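Local coordinates for putative carboxylesterase (Lactobacillus plantarum WCFS1, PDB 3BJR), which probably hydrolyses carboxylic esters as an enzyme of the alpha/beta-hydrolase type, although its natural substrate is not established, at residues W119-P123 with Q124-P128; T229-T233 with A234-Y238; H245-H248 with G249-L252. All blocks are in the same frame, centred on the assembly; numbering follows the deposited sequence.

Interaction 1: residues W119-P123 with Q124-P128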
loop_
_atom_site.group_PDB
_atom_site.type_symbol
_atom_site.label_atom_id
_atom_site.label_comp_id
_atom_site.label_asym_id
_atom_site.label_seq_id
_atom_site.Cartn_x
_atom_site.Cartn_y
_atom_site.Cartn_z
ATOM N N TRP A 119 -31.911 13.427 6.352
ATOM C CA TRP A 119 -30.817 13.566 5.378
ATOM C C TRP A 119 -30.508 12.318 4.565
ATOM O O TRP A 119 -29.563 12.324 3.785
ATOM C CB TRP A 119 -29.546 14.002 6.079
ATOM C CG TRP A 119 -29.585 15.439 6.575
ATOM C CD1 TRP A 119 -30.457 16.426 6.210
ATOM C CD2 TRP A 119 -28.647 16.042 7.464
ATOM N NE1 TRP A 119 -30.134 17.603 6.855
ATOM C CE2 TRP A 119 -29.019 17.388 7.624
ATOM C CE3 TRP A 119 -27.515 15.560 8.149
ATOM C CZ2 TRP A 119 -28.328 18.253 8.452
ATOM C CZ3 TRP A 119 -26.818 16.422 8.951
ATOM C CH2 TRP A 119 -27.230 17.760 9.104
ATOM N N HIS A 120 -31.325 11.284 4.726
ATOM C CA HIS A 120 -31.219 10.008 4.028
ATOM C C HIS A 120 -29.902 9.345 4.162
ATOM O O HIS A 120 -29.379 8.816 3.196
ATOM C CB HIS A 120 -31.564 10.170 2.550
ATOM C CG HIS A 120 -32.914 10.757 2.338
ATOM N ND1 HIS A 120 -33.097 12.031 1.850
ATOM C CD2 HIS A 120 -34.146 10.275 2.616
ATOM C CE1 HIS A 120 -34.385 12.290 1.796
ATOM N NE2 HIS A 120 -35.044 11.245 2.261
ATOM N N ILE A 121 -29.363 9.408 5.371
ATOM C CA ILE A 121 -28.109 8.809 5.705
ATOM C C ILE A 121 -28.352 7.483 6.420
ATOM O O ILE A 121 -29.161 7.365 7.309
ATOM C CB ILE A 121 -27.254 9.749 6.615
ATOM C CG1 ILE A 121 -26.862 11.038 5.864
ATOM C CG2 ILE A 121 -26.027 9.041 7.160
ATOM C CD1 ILE A 121 -26.152 12.045 6.725
ATOM N N ASP A 122 -27.596 6.488 6.036
ATOM C CA ASP A 122 -27.582 5.237 6.711
ATOM C C ASP A 122 -26.668 5.520 7.914
ATOM O O ASP A 122 -25.460 5.708 7.746
ATOM C CB ASP A 122 -26.996 4.188 5.799
ATOM C CG ASP A 122 -26.882 2.848 6.456
ATOM O OD1 ASP A 122 -26.844 2.790 7.705
ATOM O OD2 ASP A 122 -26.800 1.857 5.718
ATOM N N PRO A 123 -27.222 5.482 9.145
ATOM C CA PRO A 123 -26.389 5.872 10.301
ATOM C C PRO A 123 -25.303 4.861 10.633
ATOM O O PRO A 123 -24.488 5.118 11.518
ATOM C CB PRO A 123 -27.396 5.984 11.450
ATOM C CG PRO A 123 -28.506 5.023 11.080
ATOM C CD PRO A 123 -28.556 5.000 9.552
ATOM N N GLN A 124 -25.279 3.723 9.946
ATOM C CA GLN A 124 -24.201 2.744 10.130
ATOM C C GLN A 124 -23.150 2.801 9.046
ATOM O O GLN A 124 -22.284 1.913 8.970
ATOM C CB GLN A 124 -24.787 1.347 10.194
ATOM C CG GLN A 124 -25.620 1.210 11.461
ATOM C CD GLN A 124 -26.492 -0.003 11.445
ATOM O OE1 GLN A 124 -26.069 -1.081 11.018
ATOM N NE2 GLN A 124 -27.734 0.166 11.902
ATOM N N GLN A 125 -23.181 3.844 8.224
ATOM C CA GLN A 125 -22.205 3.980 7.160
ATOM C C GLN A 125 -21.749 5.444 7.061
ATOM O O GLN A 125 -21.835 6.059 6.001
ATOM C CB GLN A 125 -22.771 3.467 5.828
ATOM C CG GLN A 125 -23.345 2.064 5.849
ATOM C CD GLN A 125 -22.346 0.945 6.060
ATOM O OE1 GLN A 125 -21.136 1.130 5.972
ATOM N NE2 GLN A 125 -22.870 -0.250 6.314
ATOM N N ILE A 126 -21.274 5.969 8.194
ATOM C CA ILE A 126 -20.704 7.298 8.321
ATOM C C ILE A 126 -19.173 7.148 8.412
ATOM O O ILE A 126 -18.654 6.528 9.324
ATOM C CB ILE A 126 -21.251 8.058 9.530
ATOM C CG1 ILE A 126 -22.737 8.316 9.305
ATOM C CG2 ILE A 126 -20.482 9.404 9.700
ATOM C CD1 ILE A 126 -23.562 8.622 10.496
ATOM N N THR A 127 -18.476 7.714 7.418
ATOM C CA THR A 127 -17.039 7.581 7.240
ATOM C C THR A 127 -16.304 8.907 7.110
ATOM O O THR A 127 -16.455 9.602 6.111
ATOM C CB THR A 127 -16.755 6.827 5.935
ATOM O OG1 THR A 127 -17.461 5.580 5.963
ATOM C CG2 THR A 127 -15.266 6.608 5.736
ATOM N N PRO A 128 -15.547 9.286 8.150
ATOM C CA PRO A 128 -14.635 10.405 8.033
ATOM C C PRO A 128 -13.473 10.061 7.086
ATOM O O PRO A 128 -12.922 8.981 7.201
ATOM C CB PRO A 128 -14.089 10.563 9.463
ATOM C CG PRO A 128 -15.076 9.913 10.342
ATOM C CD PRO A 128 -15.551 8.739 9.523
HETATM O O HOH W 1 -25.788 -0.256 6.579
#
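Asp122 grips the two residues beyond Pro123 with two different oxygens. Its backbone O takes the N-H of Gln125, with O and N 3.0 Å apart. Its carboxylate OD1 takes the N-H of Gln124, with OD1 and N 2.9 Å apart. This donor meets OD1 on the anti side, 33° out of the carboxylate plane. CG of Asp122 is anti to its own backbone N (chi1 177°), which folds the carboxylate forward along the chain to the Gln124 amide. Arg113 bonds to the carbonyl of Pro123 from helix 100-114.

A water sits between Asp122 OD2 and Gln125. It appears to donate to OD2, though the distance is very short, and in one of the two Gln125 conformers it accepts from NE2. Because Gln125 has two conformers, the whole arrangement of its side chain against the carboxylate is doubtful. In the one conformer the two side chains run alongside each other, with CG of Gln125 3.5 Å from OD2 of Asp122.

The apolar part is small. CG2 of Ile121 meets CG1 of Ile126 at 4.0 Å, and the two side chains cross at about a right angle. Both isoleucines also pack against Leu112 of helix 100-114. CD1 of Ile126 makes plain van der Waals contact with the turn backbone, 3.8 Å from the carbonyl O of Pro123.

The arrangement is a type I beta turn from Asp122 to Gln125, reinforced by an Asx turn. It leads the chain into strand 125-131 of the central sheet.

Interaction 2: residues T229-T233 with A234-Y238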
loop_
_atom_site.group_PDB
_atom_site.type_symbol
_atom_site.label_atom_id
_atom_site.label_comp_id
_atom_site.label_asym_id
_atom_site.label_seq_id
_atom_site.Cartn_x
_atom_site.Cartn_y
_atom_site.Cartn_z
ATOM N N THR A 229 1.253 -0.692 10.651
ATOM C CA THR A 229 1.826 -1.750 11.472
ATOM C C THR A 229 1.076 -1.905 12.802
ATOM O O THR A 229 0.879 -3.025 13.271
ATOM C CB THR A 229 3.297 -1.481 11.708
ATOM O OG1 THR A 229 3.933 -1.282 10.449
ATOM C CG2 THR A 229 3.990 -2.659 12.381
ATOM N N ALA A 230 0.620 -0.792 13.375
ATOM C CA ALA A 230 -0.118 -0.812 14.634
ATOM C C ALA A 230 -1.497 -1.350 14.355
ATOM O O ALA A 230 -2.041 -2.101 15.148
ATOM C CB ALA A 230 -0.202 0.601 15.274
ATOM N N LEU A 231 -2.105 -0.923 13.257
ATOM C CA LEU A 231 -3.402 -1.481 12.898
ATOM C C LEU A 231 -3.283 -3.013 12.715
ATOM O O LEU A 231 -4.060 -3.778 13.285
ATOM C CB LEU A 231 -3.950 -0.806 11.638
ATOM C CG LEU A 231 -4.332 0.676 11.737
ATOM C CD1 LEU A 231 -4.610 1.231 10.328
ATOM C CD2 LEU A 231 -5.518 0.900 12.667
ATOM N N ALA A 232 -2.296 -3.443 11.931
ATOM C CA ALA A 232 -2.050 -4.867 11.652
ATOM C C ALA A 232 -1.814 -5.680 12.918
ATOM O O ALA A 232 -2.324 -6.796 13.047
ATOM C CB ALA A 232 -0.878 -5.005 10.704
ATOM N N THR A 233 -1.029 -5.127 13.844
ATOM C CA THR A 233 -0.741 -5.786 15.130
ATOM C C THR A 233 -1.999 -5.870 15.992
ATOM O O THR A 233 -2.248 -6.870 16.625
ATOM C CB THR A 233 0.348 -5.047 15.899
ATOM O OG1 THR A 233 1.521 -5.002 15.096
ATOM C CG2 THR A 233 0.663 -5.751 17.198
ATOM N N ALA A 234 -2.813 -4.830 15.986
ATOM C CA ALA A 234 -4.060 -4.837 16.756
ATOM C C ALA A 234 -5.191 -5.612 16.026
ATOM O O ALA A 234 -6.310 -5.727 16.535
ATOM C CB ALA A 234 -4.505 -3.383 17.044
ATOM N N LYS A 235 -4.893 -6.113 14.831
ATOM C CA LYS A 235 -5.832 -6.851 13.982
ATOM C C LYS A 235 -7.064 -6.042 13.607
ATOM O O LYS A 235 -8.163 -6.585 13.533
ATOM C CB LYS A 235 -6.211 -8.205 14.605
ATOM C CG LYS A 235 -5.020 -9.010 15.077
ATOM C CD LYS A 235 -5.410 -10.378 15.639
ATOM C CE LYS A 235 -5.370 -11.477 14.575
ATOM N NZ LYS A 235 -3.961 -11.742 14.070
ATOM N N ILE A 236 -6.860 -4.744 13.396
ATOM C CA ILE A 236 -7.892 -3.837 12.920
ATOM C C ILE A 236 -7.841 -3.963 11.392
ATOM O O ILE A 236 -6.755 -3.886 10.819
ATOM C CB ILE A 236 -7.600 -2.345 13.323
ATOM C CG1 ILE A 236 -7.442 -2.184 14.843
ATOM C CG2 ILE A 236 -8.640 -1.373 12.725
ATOM C CD1 ILE A 236 -8.596 -2.715 15.690
ATOM N N PRO A 237 -8.984 -4.219 10.723
ATOM C CA PRO A 237 -8.941 -4.316 9.244
ATOM C C PRO A 237 -8.414 -3.056 8.550
ATOM O O PRO A 237 -8.791 -1.942 8.913
ATOM C CB PRO A 237 -10.409 -4.560 8.867
ATOM C CG PRO A 237 -11.006 -5.191 10.136
ATOM C CD PRO A 237 -10.334 -4.525 11.262
ATOM N N TYR A 238 -7.577 -3.218 7.533
ATOM C CA TYR A 238 -7.012 -2.072 6.851
ATOM C C TYR A 238 -6.641 -2.380 5.415
ATOM O O TYR A 238 -6.492 -3.526 4.991
ATOM C CB TYR A 238 -5.737 -1.559 7.586
ATOM C CG TYR A 238 -4.532 -2.526 7.448
ATOM C CD1 TYR A 238 -4.473 -3.663 8.175
ATOM C CD2 TYR A 238 -3.483 -2.268 6.561
ATOM C CE1 TYR A 238 -3.429 -4.555 8.036
ATOM C CE2 TYR A 238 -2.425 -3.164 6.416
ATOM C CZ TYR A 238 -2.420 -4.304 7.143
ATOM O OH TYR A 238 -1.419 -5.239 7.057
HETATM O O HOH W 2 -1.316 -9.649 13.361
#
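The ring of Tyr238 is met at a slant by the methyl group of Ala232. CB of Ala232 is 3.7 Å from CE1 of Tyr238 and equally near, 3.7 Å, to its OH. The carbonyl O of Ile236 lies at the ring edge, in its plane. At the root of the side chain, CB of Tyr238 approaches CD1 of Leu231 at 4.1 Å. CG of Tyr238 stands between its own backbone N and carbonyl carbon (chi1 71°), and this brings the ring back beside the last helical turn. Ala221 of the second subunit packs on Tyr238, and Thr222 of that subunit packs on Ala232.

The other branch of Leu231 turns to Ile236. Its CD2 touches CG2 of Ile236 at 3.9 Å. Leu231 also packs on strand 208-213 and Ile236 on Val201.

Backbone bonds close the helix end. Ala234 N donates to Ala230 O. Ile236 N reaches back to Leu231 O at 3.0 Å. Lys235 N makes a weak bond to Ala232 O, 3.2 Å long. The same Ala232 O also accepts from a water, which is weakly bonded to NZ of Lys235. One residue before Ala230, Thr229 O is held twice, by N and OG1 of Thr233, which arrive from opposite faces of its plane. The OG1 bond to Thr229 O is 2.8 Å long.

Lys235 has a positive phi of 60°. Together with the two reverse bonds and the Leu231 to Ile236 apolar contact, this is a Schellman motif, which ends helix 222-233 and leads into strand 238-243.

Interaction 3: residues H245-H248 with G249-L252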
loop_
_atom_site.group_PDB
_atom_site.type_symbol
_atom_site.label_atom_id
_atom_site.label_comp_id
_atom_site.label_asym_id
_atom_site.label_seq_id
_atom_site.Cartn_x
_atom_site.Cartn_y
_atom_site.Cartn_z
ATOM N N HIS A 245 3.845 9.214 -5.749
ATOM C CA HIS A 245 2.989 10.357 -6.113
ATOM C C HIS A 245 3.598 11.755 -5.955
ATOM O O HIS A 245 2.902 12.774 -6.173
ATOM C CB HIS A 245 1.704 10.287 -5.275
ATOM C CG HIS A 245 0.623 9.434 -5.867
ATOM N ND1 HIS A 245 -0.627 9.336 -5.289
ATOM C CD2 HIS A 245 0.570 8.707 -7.009
ATOM C CE1 HIS A 245 -1.379 8.537 -6.020
ATOM N NE2 HIS A 245 -0.684 8.150 -7.073
ATOM N N GLY A 246 4.876 11.800 -5.575
ATOM C CA GLY A 246 5.597 13.053 -5.441
ATOM C C GLY A 246 5.382 13.690 -4.094
ATOM O O GLY A 246 4.891 13.040 -3.173
ATOM N N PRO A 247 5.746 14.974 -3.971
ATOM C CA PRO A 247 5.542 15.721 -2.725
ATOM C C PRO A 247 4.093 15.734 -2.284
ATOM O O PRO A 247 3.218 15.772 -3.133
ATOM C CB PRO A 247 5.994 17.149 -3.083
ATOM C CG PRO A 247 6.890 16.998 -4.286
ATOM C CD PRO A 247 6.371 15.803 -5.032
ATOM N N HIS A 248 3.850 15.727 -0.970
ATOM C CA HIS A 248 2.492 15.744 -0.398
ATOM C C HIS A 248 1.595 16.853 -0.999
ATOM O O HIS A 248 0.459 16.593 -1.361
ATOM C CB HIS A 248 2.519 15.857 1.143
ATOM C CG HIS A 248 2.715 14.554 1.860
ATOM N ND1 HIS A 248 3.941 13.933 1.969
ATOM C CD2 HIS A 248 1.837 13.757 2.513
ATOM C CE1 HIS A 248 3.811 12.807 2.655
ATOM N NE2 HIS A 248 2.542 12.674 2.995
ATOM N N GLY A 249 2.122 18.061 -1.120
ATOM C CA GLY A 249 1.390 19.204 -1.690
ATOM C C GLY A 249 0.894 19.006 -3.110
ATOM O O GLY A 249 -0.268 19.272 -3.377
ATOM N N LEU A 250 1.781 18.577 -4.018
ATOM C CA LEU A 250 1.421 18.255 -5.387
ATOM C C LEU A 250 0.437 17.065 -5.420
ATOM O O LEU A 250 -0.546 17.103 -6.152
ATOM C CB LEU A 250 2.672 17.886 -6.202
ATOM C CG LEU A 250 2.513 17.401 -7.669
ATOM C CD1 LEU A 250 2.065 18.605 -8.571
ATOM C CD2 LEU A 250 3.785 16.652 -8.250
ATOM N N ALA A 251 0.730 16.014 -4.646
ATOM C CA ALA A 251 -0.093 14.802 -4.546
ATOM C C ALA A 251 -1.558 15.114 -4.149
ATOM O O ALA A 251 -2.503 14.639 -4.778
ATOM C CB ALA A 251 0.550 13.802 -3.550
ATOM N N LEU A 252 -1.751 15.935 -3.131
ATOM C CA LEU A 252 -3.093 16.264 -2.707
ATOM C C LEU A 252 -3.745 17.235 -3.717
ATOM O O LEU A 252 -4.940 17.137 -3.943
ATOM C CB LEU A 252 -3.090 16.809 -1.253
ATOM C CG LEU A 252 -4.450 17.104 -0.568
ATOM C CD1 LEU A 252 -5.515 16.025 -0.812
ATOM C CD2 LEU A 252 -4.231 17.340 0.931
#
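The start of helix 248-257 is made here, with Pro247 at the N-cap and Ala251 bonded back to it. Ala251 N donates to Pro247 O at 2.9 Å. The next bond follows at once, from Leu252 N to His248 O, also 2.9 Å. Both are ordinary i to i+4 helix bonds.

Side chains fill in around them. The methyl group of Ala251 points back at the entry loop. Its CB is 3.3 Å from Pro247 O and 4.1 Å from CB of His245. Leu250 runs along the outside instead. Its CG is anti to the backbone N (chi1 175°), and its CD2 comes to 4.2 Å from CD of the Pro247 ring. Gly246, just before the proline, has a positive phi of 85°, a conformation that glycine favours.

Neighbours hold the loop in place. Asp215 and Asp216 accept from the backbone N-H groups of Gly246 and His248, respectively, and Thr213 OG1 is bonded to N of His245 and to O of Gly246. The ring of His245 is stacked with Phe243, and its ND1 is bonded to the hydroxyl of Tyr169.

Leu252 touches Ser132, which lies in a GxSxG pattern that is probably the nucleophile elbow. In alpha/beta-hydrolases the catalytic histidine lies in the loop after the last strand of the sheet. The segment 245-248 occupies that place, so this helix start with proline at the N-cap position is consistent with the histidine loop of the fold, though no histidine here has an established role.

In the fold
The three contacts come in series along the chain and do not touch. Their centres are about 24 Å (1 and 2), 26 Å (2 and 3) and 30 Å (1 and 3) apart. Interactions 1 and 3 lie on opposite sides of the chain's centre. All three are joined to one mixed sheet. Interaction 1 opens strand 125-131, an inner strand of that sheet. Interaction 2 opens strand 238-243, outermost in the sheet within this chain. The two strands run parallel, so these contacts mark their beginnings. Interaction 3 lies past the C-terminal end of strand 238-243, on the side of the sheet where the probable nucleophile elbow follows strand 125-131.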